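Local structure of short-chain dehydrogenase/reductase SDR (Burkholderia phymatum, 5IG2) at residues S24-A29 with V199-A204; V101-F106 with A116-V121; L107-A112 with T221-A226. The protein probably works as an NAD-dependent oxidoreductase acting on CH-OH groups, and binds NAD in a Rossmann-type fold of the short-chain dehydrogenase/reductase family. All coordinates share one frame; numbering follows the deposited sequence.

Interaction 1. Residues S24-A29 with V199-A204. With NAD (nicotinamide-adenine-dinucleotide), chain F.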
loop_
_atom_site.group_PDB
_atom_site.type_symbol
_atom_site.label_atom_id
_atom_site.label_comp_id
_atom_site.label_asym_id
_atom_site.label_seq_id
_atom_site.Cartn_x
_atom_site.Cartn_y
_atom_site.Cartn_z
ATOM N N SER B 24 -30.463 -5.831 31.323
ATOM C CA SER B 24 -29.362 -6.704 30.939
ATOM C C SER B 24 -29.937 -8.036 30.479
ATOM O O SER B 24 -31.123 -8.313 30.665
ATOM C CB SER B 24 -28.394 -6.879 32.118
ATOM O OG SER B 24 -27.324 -7.759 31.827
ATOM N N GLY B 25 -29.085 -8.840 29.840
ATOM C CA GLY B 25 -29.376 -10.257 29.606
ATOM C C GLY B 25 -30.722 -10.550 28.962
ATOM O O GLY B 25 -31.119 -9.914 27.977
ATOM N N PHE B 26 -31.432 -11.548 29.511
ATOM C CA PHE B 26 -32.710 -11.969 28.930
ATOM C C PHE B 26 -33.711 -10.824 28.893
ATOM O O PHE B 26 -34.427 -10.650 27.901
ATOM C CB PHE B 26 -33.339 -13.126 29.715
ATOM C CG PHE B 26 -32.506 -14.385 29.771
ATOM C CD1 PHE B 26 -31.505 -14.636 28.846
ATOM C CD2 PHE B 26 -32.749 -15.330 30.761
ATOM C CE1 PHE B 26 -30.752 -15.803 28.918
ATOM C CE2 PHE B 26 -32.003 -16.490 30.840
ATOM C CZ PHE B 26 -31.006 -16.733 29.912
ATOM N N GLY B 27 -33.816 -10.065 29.982
ATOM C CA GLY B 27 -34.830 -9.025 30.034
ATOM C C GLY B 27 -34.661 -8.010 28.922
ATOM O O GLY B 27 -35.625 -7.643 28.237
ATOM N N ARG B 28 -33.421 -7.562 28.715
ATOM C CA ARG B 28 -33.129 -6.644 27.622
ATOM C C ARG B 28 -33.499 -7.256 26.274
ATOM O O ARG B 28 -34.045 -6.571 25.403
ATOM C CB ARG B 28 -31.653 -6.278 27.667
ATOM C CG ARG B 28 -31.184 -5.338 26.590
ATOM C CD ARG B 28 -29.712 -5.016 26.845
ATOM N NE ARG B 28 -29.129 -4.119 25.852
ATOM C CZ ARG B 28 -28.558 -4.527 24.722
ATOM N NH1 ARG B 28 -28.496 -5.818 24.434
ATOM N NH2 ARG B 28 -28.054 -3.643 23.880
ATOM N N ALA B 29 -33.215 -8.553 26.091
ATOM C CA ALA B 29 -33.538 -9.227 24.835
ATOM C C ALA B 29 -35.049 -9.373 24.648
ATOM O O ALA B 29 -35.554 -9.244 23.523
ATOM C CB ALA B 29 -32.848 -10.591 24.790
ATOM N N VAL B 199 -26.265 -18.981 29.455
ATOM C CA VAL B 199 -26.297 -18.013 28.356
ATOM C C VAL B 199 -25.450 -16.814 28.770
ATOM O O VAL B 199 -25.549 -16.389 29.935
ATOM C CB VAL B 199 -27.739 -17.567 28.051
ATOM C CG1 VAL B 199 -27.752 -16.474 26.994
ATOM C CG2 VAL B 199 -28.583 -18.746 27.619
ATOM N N PRO B 200 -24.605 -16.219 27.870
ATOM C CA PRO B 200 -23.830 -15.033 28.270
ATOM C C PRO B 200 -24.707 -13.860 28.689
ATOM O O PRO B 200 -25.354 -13.225 27.851
ATOM C CB PRO B 200 -23.017 -14.696 27.009
ATOM C CG PRO B 200 -22.919 -15.974 26.264
ATOM C CD PRO B 200 -24.232 -16.676 26.516
ATOM N N THR B 201 -24.745 -13.580 29.991
ATOM C CA THR B 201 -25.437 -12.421 30.558
ATOM C C THR B 201 -24.594 -11.900 31.719
ATOM O O THR B 201 -23.439 -12.298 31.899
ATOM C CB THR B 201 -26.849 -12.771 31.060
ATOM O OG1 THR B 201 -26.735 -13.652 32.183
ATOM C CG2 THR B 201 -27.693 -13.431 29.976
ATOM N N GLY B 202 -25.191 -11.035 32.541
ATOM C CA GLY B 202 -24.562 -10.556 33.753
ATOM C C GLY B 202 -24.844 -11.381 34.992
ATOM O O GLY B 202 -24.460 -10.963 36.088
ATOM N N ILE B 203 -25.475 -12.554 34.855
ATOM C CA ILE B 203 -25.996 -13.256 36.026
ATOM C C ILE B 203 -24.871 -13.680 36.959
ATOM O O ILE B 203 -25.065 -13.751 38.181
ATOM C CB ILE B 203 -26.864 -14.455 35.593
ATOM C CG1 ILE B 203 -27.630 -15.041 36.786
ATOM C CG2 ILE B 203 -26.004 -15.542 34.945
ATOM C CD1 ILE B 203 -28.560 -14.064 37.473
ATOM N N ALA B 204 -23.675 -13.948 36.421
ATOM C CA ALA B 204 -22.555 -14.310 37.288
ATOM C C ALA B 204 -22.001 -13.119 38.044
ATOM O O ALA B 204 -21.212 -13.304 38.972
ATOM C CB ALA B 204 -21.429 -14.970 36.493
HETATM P PA NAD F . -28.499 -10.425 34.116
HETATM O O1A NAD F . -27.632 -10.107 35.271
HETATM O O2A NAD F . -27.873 -10.067 32.760
HETATM O O5B NAD F . -29.943 -9.760 34.203
HETATM C C5B NAD F . -30.720 -9.834 35.413
HETATM C C4B NAD F . -31.143 -8.431 35.750
HETATM O O4B NAD F . -31.958 -8.452 36.942
HETATM C C3B NAD F . -29.998 -7.437 36.014
HETATM O O3B NAD F . -30.091 -6.298 35.166
HETATM C C2B NAD F . -30.194 -7.040 37.486
HETATM O O2B NAD F . -29.863 -5.679 37.733
HETATM C C1B NAD F . -31.690 -7.266 37.657
HETATM N N9A NAD F . -32.118 -7.435 39.039
HETATM C C8A NAD F . -31.475 -8.125 40.034
HETATM N N7A NAD F . -32.035 -8.008 41.213
HETATM C C5A NAD F . -33.128 -7.188 40.978
HETATM C C6A NAD F . -34.125 -6.671 41.825
HETATM N N6A NAD F . -34.133 -6.840 43.150
HETATM N N1A NAD F . -35.098 -5.919 41.265
HETATM C C2A NAD F . -35.055 -5.689 39.947
HETATM N N3A NAD F . -34.149 -6.099 39.051
HETATM C C4A NAD F . -33.203 -6.844 39.637
HETATM O O3 NAD F . -28.850 -11.974 34.124
HETATM P PN NAD F . -29.871 -12.845 33.255
HETATM O O1N NAD F . -30.387 -12.042 32.118
HETATM O O2N NAD F . -29.198 -14.134 32.979
HETATM O O5D NAD F . -31.007 -13.072 34.347
HETATM C C5D NAD F . -32.401 -13.148 33.979
HETATM C C4D NAD F . -32.980 -14.402 34.587
HETATM O O4D NAD F . -32.486 -15.573 33.893
HETATM C C3D NAD F . -32.667 -14.623 36.073
HETATM O O3D NAD F . -33.845 -15.045 36.749
HETATM C C2D NAD F . -31.651 -15.766 36.042
HETATM O O2D NAD F . -31.690 -16.510 37.253
HETATM C C1D NAD F . -32.189 -16.547 34.852
HETATM N N1N NAD F . -31.242 -17.584 34.216
HETATM C C2N NAD F . -30.073 -17.163 33.699
HETATM C C3N NAD F . -29.223 -18.065 33.084
HETATM C C7N NAD F . -27.984 -17.656 32.350
HETATM O O7N NAD F . -27.109 -18.506 32.118
HETATM N N7N NAD F . -27.817 -16.373 32.077
HETATM C C4N NAD F . -29.610 -19.397 33.009
HETATM C C5N NAD F . -30.826 -19.798 33.534
HETATM C C6N NAD F . -31.634 -18.871 34.145
#
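The Phe26 ring meets Val199 at its edge, with Val199 CB near the ring plane and 3.6 Å from Phe26 CE1, while O2N of the NAD pyrophosphate stands over the centre of one face, 4.2 Å above the plane; a flat ring can serve both. Thr201 CG2 lies oblique to the ring, the two side chains crossing at about a right angle, and packs on Gly25 CA at 3.6 Å. Glycine suits that position: phi is 52°, and a bare alpha carbon lets both this methyl and phosphate oxygen O1N come close. Threonine carries methyl and hydroxyl on one carbon, so CG2 goes to the protein while Thr201 OG1 donates to NAD O2N (2.6 Å). OG1 also accepts from Ile203 N in an ST turn. O2A is gripped from both segments, by Ser24 OG (2.5 Å) and Gly202 N (2.9 Å), and Phe26 N donates to O1N. Val199 N donates to O7N and N7N donates to Val199 O, a pair that holds the rotation of the carboxamide. Residues 24-29 belong to the TGxxxGxG turn of the family, leading into helix 25-36; the loop after strand 189-194 faces it, with Val245 of helix 242-254 packing on Phe26 and Val199.

Interaction 2. Residues V101-F106 with A116-V121. With NAD (nicotinamide-adenine-dinucleotide), chain F.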
loop_
_atom_site.group_PDB
_atom_site.type_symbol
_atom_site.label_atom_id
_atom_site.label_comp_id
_atom_site.label_asym_id
_atom_site.label_seq_id
_atom_site.Cartn_x
_atom_site.Cartn_y
_atom_site.Cartn_z
ATOM N N VAL B 101 -31.020 -13.254 40.737
ATOM C CA VAL B 101 -29.657 -13.181 41.242
ATOM C C VAL B 101 -29.236 -14.588 41.650
ATOM O O VAL B 101 -30.027 -15.535 41.597
ATOM C CB VAL B 101 -29.514 -12.200 42.432
ATOM C CG1 VAL B 101 -29.888 -10.794 42.028
ATOM C CG2 VAL B 101 -30.369 -12.658 43.626
ATOM N N GLY B 102 -27.989 -14.722 42.082
ATOM C CA GLY B 102 -27.503 -16.019 42.518
ATOM C C GLY B 102 -26.354 -15.900 43.490
ATOM O O GLY B 102 -25.728 -14.843 43.629
ATOM N N ALA B 103 -26.087 -17.011 44.167
ATOM C CA ALA B 103 -24.928 -17.173 45.029
ATOM C C ALA B 103 -24.595 -18.653 45.059
ATOM O O ALA B 103 -25.473 -19.495 44.868
ATOM C CB ALA B 103 -25.194 -16.650 46.444
ATOM N N GLY B 104 -23.328 -18.974 45.295
ATOM C CA GLY B 104 -22.891 -20.356 45.264
ATOM C C GLY B 104 -22.001 -20.698 46.444
ATOM O O GLY B 104 -21.736 -19.862 47.312
ATOM N N GLY B 105 -21.528 -21.935 46.446
ATOM C CA GLY B 105 -20.723 -22.457 47.528
ATOM C C GLY B 105 -21.451 -23.561 48.273
ATOM O O GLY B 105 -22.662 -23.750 48.139
ATOM N N PHE B 106 -20.674 -24.330 49.040
ATOM C CA PHE B 106 -21.244 -25.357 49.910
ATOM C C PHE B 106 -22.433 -24.787 50.665
ATOM O O PHE B 106 -22.350 -23.695 51.234
ATOM C CB PHE B 106 -20.203 -25.862 50.915
ATOM C CG PHE B 106 -19.115 -26.697 50.317
ATOM C CD1 PHE B 106 -19.291 -27.332 49.095
ATOM C CD2 PHE B 106 -17.913 -26.861 50.994
ATOM C CE1 PHE B 106 -18.276 -28.112 48.551
ATOM C CE2 PHE B 106 -16.891 -27.641 50.460
ATOM C CZ PHE B 106 -17.074 -28.269 49.236
ATOM N N ALA B 116 -31.808 -14.756 52.145
ATOM C CA ALA B 116 -32.784 -13.676 52.030
ATOM C C ALA B 116 -32.656 -12.940 50.699
ATOM O O ALA B 116 -33.663 -12.542 50.097
ATOM C CB ALA B 116 -32.616 -12.699 53.193
ATOM N N TRP B 117 -31.426 -12.722 50.236
ATOM C CA TRP B 117 -31.219 -11.991 48.993
ATOM C C TRP B 117 -31.764 -12.774 47.804
ATOM O O TRP B 117 -32.602 -12.274 47.042
ATOM C CB TRP B 117 -29.731 -11.702 48.806
ATOM C CG TRP B 117 -29.389 -11.005 47.503
ATOM C CD1 TRP B 117 -30.083 -9.992 46.904
ATOM C CD2 TRP B 117 -28.270 -11.288 46.649
ATOM N NE1 TRP B 117 -29.453 -9.616 45.735
ATOM C CE2 TRP B 117 -28.341 -10.399 45.555
ATOM C CE3 TRP B 117 -27.211 -12.206 46.707
ATOM C CZ2 TRP B 117 -27.387 -10.394 44.524
ATOM C CZ3 TRP B 117 -26.265 -12.210 45.675
ATOM C CH2 TRP B 117 -26.362 -11.307 44.598
ATOM N N VAL B 118 -31.300 -14.017 47.640
ATOM C CA VAL B 118 -31.678 -14.809 46.470
ATOM C C VAL B 118 -33.170 -15.091 46.477
ATOM O O VAL B 118 -33.840 -14.986 45.443
ATOM C CB VAL B 118 -30.864 -16.116 46.416
ATOM C CG1 VAL B 118 -31.263 -16.950 45.193
ATOM C CG2 VAL B 118 -29.375 -15.812 46.407
ATOM N N PHE B 119 -33.720 -15.454 47.633
ATOM C CA PHE B 119 -35.140 -15.773 47.646
ATOM C C PHE B 119 -35.991 -14.521 47.506
ATOM O O PHE B 119 -37.085 -14.577 46.926
ATOM C CB PHE B 119 -35.494 -16.567 48.906
ATOM C CG PHE B 119 -35.389 -18.057 48.702
ATOM C CD1 PHE B 119 -34.149 -18.670 48.631
ATOM C CD2 PHE B 119 -36.525 -18.832 48.521
ATOM C CE1 PHE B 119 -34.037 -20.042 48.411
ATOM C CE2 PHE B 119 -36.429 -20.200 48.306
ATOM C CZ PHE B 119 -35.182 -20.808 48.253
ATOM N N GLY B 120 -35.496 -13.380 47.990
ATOM C CA GLY B 120 -36.243 -12.144 47.838
ATOM C C GLY B 120 -36.417 -11.748 46.384
ATOM O O GLY B 120 -37.492 -11.305 45.974
ATOM N N VAL B 121 -35.367 -11.904 45.581
ATOM C CA VAL B 121 -35.489 -11.566 44.167
ATOM C C VAL B 121 -36.144 -12.701 43.398
ATOM O O VAL B 121 -37.136 -12.497 42.685
ATOM C CB VAL B 121 -34.115 -11.218 43.564
ATOM C CG1 VAL B 121 -34.283 -10.786 42.096
ATOM C CG2 VAL B 121 -33.403 -10.147 44.413
HETATM P PA NAD F . -28.499 -10.425 34.116
HETATM O O1A NAD F . -27.632 -10.107 35.271
HETATM O O2A NAD F . -27.873 -10.067 32.760
HETATM O O5B NAD F . -29.943 -9.760 34.203
HETATM C C5B NAD F . -30.720 -9.834 35.413
HETATM C C4B NAD F . -31.143 -8.431 35.750
HETATM O O4B NAD F . -31.958 -8.452 36.942
HETATM C C3B NAD F . -29.998 -7.437 36.014
HETATM O O3B NAD F . -30.091 -6.298 35.166
HETATM C C2B NAD F . -30.194 -7.040 37.486
HETATM O O2B NAD F . -29.863 -5.679 37.733
HETATM C C1B NAD F . -31.690 -7.266 37.657
HETATM N N9A NAD F . -32.118 -7.435 39.039
HETATM C C8A NAD F . -31.475 -8.125 40.034
HETATM N N7A NAD F . -32.035 -8.008 41.213
HETATM C C5A NAD F . -33.128 -7.188 40.978
HETATM C C6A NAD F . -34.125 -6.671 41.825
HETATM N N6A NAD F . -34.133 -6.840 43.150
HETATM N N1A NAD F . -35.098 -5.919 41.265
HETATM C C2A NAD F . -35.055 -5.689 39.947
HETATM N N3A NAD F . -34.149 -6.099 39.051
HETATM C C4A NAD F . -33.203 -6.844 39.637
HETATM O O3 NAD F . -28.850 -11.974 34.124
HETATM P PN NAD F . -29.871 -12.845 33.255
HETATM O O1N NAD F . -30.387 -12.042 32.118
HETATM O O2N NAD F . -29.198 -14.134 32.979
HETATM O O5D NAD F . -31.007 -13.072 34.347
HETATM C C5D NAD F . -32.401 -13.148 33.979
HETATM C C4D NAD F . -32.980 -14.402 34.587
HETATM O O4D NAD F . -32.486 -15.573 33.893
HETATM C C3D NAD F . -32.667 -14.623 36.073
HETATM O O3D NAD F . -33.845 -15.045 36.749
HETATM C C2D NAD F . -31.651 -15.766 36.042
HETATM O O2D NAD F . -31.690 -16.510 37.253
HETATM C C1D NAD F . -32.189 -16.547 34.852
HETATM N N1N NAD F . -31.242 -17.584 34.216
HETATM C C2N NAD F . -30.073 -17.163 33.699
HETATM C C3N NAD F . -29.223 -18.065 33.084
HETATM C C7N NAD F . -27.984 -17.656 32.350
HETATM O O7N NAD F . -27.109 -18.506 32.118
HETATM N N7N NAD F . -27.817 -16.373 32.077
HETATM C C4N NAD F . -29.610 -19.397 33.009
HETATM C C5N NAD F . -30.826 -19.798 33.534
HETATM C C6N NAD F . -31.634 -18.871 34.145
#
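Val101 drives its side chain against Trp117: all three of its side-chain carbons touch the indole, and the two methyls go on to different neighbours. CB lies 3.5 Å from Trp117 CZ2, on the six-membered half of the indole. From there CG1, anti to the carbonyl carbon (chi1 -61°), runs toward the cofactor and touches N7A of the NAD adenine at 3.6 Å, while still brushing CZ2. This leaves CG2 between the backbone N and the carbonyl carbon, standing over the indole face as a CH-pi contact: it is 3.8 Å from the centroid of the five-membered ring of Trp117 and 19° off the ring normal. The same methyl reaches the helix itself, 3.8 Å from Val118 CA and 4.0 Å from Val121 CB. A branched, compact valine therefore serves three surfaces at once: indole, helix and adenine.

Trp117 offers its face because CG is anti to the backbone N (chi1 177°), which carries the indole out alongside the loop. There CZ3 also meets Gly102 O obliquely, at 3.4 Å. Farther along the loop, Ala103 CB packs on Val118 CG2 at 4.3 Å, a small residue beside a branched one. Val121 completes the adenine side: its CG2 is 3.6 Å from NAD N6A, a van der Waals contact through which the helix helps form the wall of the adenine pocket.

The loop directly follows the Asn-Asn-Ala-Gly motif at the end of strand 94-97, characteristic of classical members of the family, and a hydrogen bond from Val101 N to Asn122 OD1 ties its start to helix 112-140. Trp117 is also touched by Glu207, Arg210 and Pro211 from the later loop, whereas Val118 packs on Ile163 and Ser167, so that the contact lies between that loop and helix 162-185.

Interaction 3. Residues L107-A112 with T221-A226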
loop_
_atom_site.group_PDB
_atom_site.type_symbol
_atom_site.label_atom_id
_atom_site.label_comp_id
_atom_site.label_asym_id
_atom_site.label_seq_id
_atom_site.Cartn_x
_atom_site.Cartn_y
_atom_site.Cartn_z
ATOM N N LEU B 107 -23.538 -25.536 50.683
ATOM C CA LEU B 107 -24.811 -24.957 51.111
ATOM C C LEU B 107 -24.730 -24.356 52.510
ATOM O O LEU B 107 -25.242 -23.254 52.746
ATOM C CB LEU B 107 -25.909 -26.008 51.044
ATOM C CG LEU B 107 -27.318 -25.426 51.171
ATOM C CD1 LEU B 107 -27.594 -24.437 50.029
ATOM C CD2 LEU B 107 -28.335 -26.565 51.198
ATOM N N TRP B 108 -24.076 -25.050 53.446
ATOM C CA TRP B 108 -24.019 -24.589 54.835
ATOM C C TRP B 108 -23.076 -23.405 55.039
ATOM O O TRP B 108 -23.144 -22.755 56.086
ATOM C CB TRP B 108 -23.592 -25.729 55.767
ATOM C CG TRP B 108 -22.259 -26.311 55.392
ATOM C CD1 TRP B 108 -21.022 -25.909 55.832
ATOM C CD2 TRP B 108 -22.030 -27.388 54.476
ATOM N NE1 TRP B 108 -20.039 -26.675 55.241
ATOM C CE2 TRP B 108 -20.630 -27.585 54.401
ATOM C CE3 TRP B 108 -22.873 -28.203 53.707
ATOM C CZ2 TRP B 108 -20.054 -28.571 53.594
ATOM C CZ3 TRP B 108 -22.302 -29.178 52.901
ATOM C CH2 TRP B 108 -20.904 -29.359 52.855
ATOM N N GLU B 109 -22.194 -23.109 54.081
ATOM C CA GLU B 109 -21.301 -21.966 54.238
ATOM C C GLU B 109 -21.956 -20.634 53.893
ATOM O O GLU B 109 -21.402 -19.590 54.243
ATOM C CB GLU B 109 -20.056 -22.148 53.372
ATOM C CG GLU B 109 -19.200 -23.310 53.816
ATOM C CD GLU B 109 -17.962 -23.474 52.958
ATOM O OE1 GLU B 109 -17.951 -22.959 51.830
ATOM O OE2 GLU B 109 -17.005 -24.128 53.417
ATOM N N SER B 110 -23.096 -20.640 53.203
ATOM C CA SER B 110 -23.777 -19.399 52.858
ATOM C C SER B 110 -24.419 -18.772 54.094
ATOM O O SER B 110 -24.750 -19.450 55.066
ATOM C CB SER B 110 -24.851 -19.649 51.805
ATOM O OG SER B 110 -24.296 -20.052 50.563
ATOM N N SER B 111 -24.619 -17.462 54.034
ATOM C CA SER B 111 -25.164 -16.728 55.163
ATOM C C SER B 111 -26.686 -16.658 55.086
ATOM O O SER B 111 -27.293 -16.911 54.040
ATOM C CB SER B 111 -24.597 -15.311 55.196
ATOM O OG SER B 111 -25.030 -14.616 54.039
ATOM N N ALA B 112 -27.302 -16.297 56.219
ATOM C CA ALA B 112 -28.726 -15.970 56.205
ATOM C C ALA B 112 -29.022 -14.875 55.187
ATOM O O ALA B 112 -30.042 -14.920 54.485
ATOM C CB ALA B 112 -29.187 -15.543 57.603
ATOM N N THR B 221 -15.560 -18.049 51.061
ATOM C CA THR B 221 -14.850 -19.295 51.331
ATOM C C THR B 221 -14.253 -19.867 50.050
ATOM O O THR B 221 -14.569 -19.437 48.940
ATOM C CB THR B 221 -15.783 -20.333 51.955
ATOM O OG1 THR B 221 -16.783 -20.696 51.000
ATOM C CG2 THR B 221 -16.458 -19.777 53.215
ATOM N N ARG B 222 -13.397 -20.878 50.217
ATOM C CA ARG B 222 -12.852 -21.602 49.070
ATOM C C ARG B 222 -13.958 -22.103 48.138
ATOM O O ARG B 222 -13.915 -21.874 46.923
ATOM C CB ARG B 222 -11.988 -22.768 49.556
ATOM C CG ARG B 222 -11.239 -23.474 48.444
ATOM C CD ARG B 222 -10.875 -24.898 48.840
ATOM N NE ARG B 222 -12.083 -25.648 49.173
ATOM C CZ ARG B 222 -12.968 -26.091 48.278
ATOM N NH1 ARG B 222 -14.042 -26.760 48.683
ATOM N NH2 ARG B 222 -12.788 -25.868 46.979
ATOM N N SER B 223 -14.967 -22.791 48.686
ATOM C CA SER B 223 -16.009 -23.345 47.824
ATOM C C SER B 223 -16.853 -22.244 47.182
ATOM O O SER B 223 -17.389 -22.430 46.082
ATOM C CB SER B 223 -16.888 -24.327 48.612
ATOM O OG SER B 223 -17.936 -23.675 49.325
ATOM N N GLN B 224 -16.988 -21.098 47.844
ATOM C CA GLN B 224 -17.728 -20.000 47.232
ATOM C C GLN B 224 -16.942 -19.403 46.075
ATOM O O GLN B 224 -17.504 -19.136 45.009
ATOM C CB GLN B 224 -18.063 -18.945 48.287
ATOM C CG GLN B 224 -19.058 -19.485 49.307
ATOM C CD GLN B 224 -19.173 -18.648 50.566
ATOM O OE1 GLN B 224 -18.397 -17.713 50.782
ATOM N NE2 GLN B 224 -20.153 -18.992 51.416
ATOM N N LEU B 225 -15.637 -19.205 46.260
ATOM C CA LEU B 225 -14.792 -18.730 45.169
ATOM C C LEU B 225 -14.848 -19.675 43.976
ATOM O O LEU B 225 -14.949 -19.230 42.823
ATOM C CB LEU B 225 -13.350 -18.576 45.656
ATOM C CG LEU B 225 -13.120 -17.478 46.690
ATOM C CD1 LEU B 225 -11.753 -17.647 47.324
ATOM C CD2 LEU B 225 -13.265 -16.109 46.056
ATOM N N ALA B 226 -14.766 -20.984 44.236
ATOM C CA ALA B 226 -14.767 -21.957 43.148
ATOM C C ALA B 226 -16.096 -21.945 42.406
ATOM O O ALA B 226 -16.128 -21.994 41.170
ATOM C CB ALA B 226 -14.464 -23.349 43.702
HETATM O O HOH W 1 -15.161 -23.752 51.435
HETATM O O HOH W 2 -21.707 -21.210 50.371
#
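Glu109 OE1 is clasped between two hydroxyls that reach it from opposite faces of the carboxylate. Ser223 OG donates to it at 2.6 Å. Thr221 OG1 donates from the other face, 49° out of the plane. The Glu109 side chain runs extended beyond CG, crossing Thr221 at a slant and delivering its carboxylate to the first turn of helix 222-236. Its second oxygen is linked to the same turn through a water that donates to Glu109 OE2 (2.7 Å) and accepts from Ser223 N. A carboxylate suits this place, since both oxygens can be engaged and a negative charge near a helix N terminus is probably favoured by the helix dipole. Gln224 is extended too; a second water bridges its NE2 to Ser110 OG. Ser223 OG has a further partner in Phe106 N, which brings the preceding loop into the cluster. A hydroxyl suits Thr221 because OG1 can donate to Glu109 while accepting from Gln224 N (3.2 Å). Gln224 OE1 accepts in turn from Thr221 N (2.9 Å), and the helix start is thus a capping box, with glutamine filling the role of the reciprocal acceptor at the third residue beyond the N-cap.

Starting from the N terminus, residues 24-29 follow the first strand, 16-20, and wait some 170 residues for 199-204 to close interaction 1, bringing the first part of helix 25-36 to the loop beyond strand 189-194. Interaction 2 closes a short loop of its own within that span, joining the segment after strand 94-97 to helix 112-140; it meets interaction 1 where Ile203 CD1 packs on Val101 CA, and both border NAD. Interaction 3 starts between the two segments of interaction 2 and ends past interaction 1, so it crosses both. It ties the same loop to helix 222-236, and interactions 2 and 3 meet where the end of 101-106 touches the start of that helix.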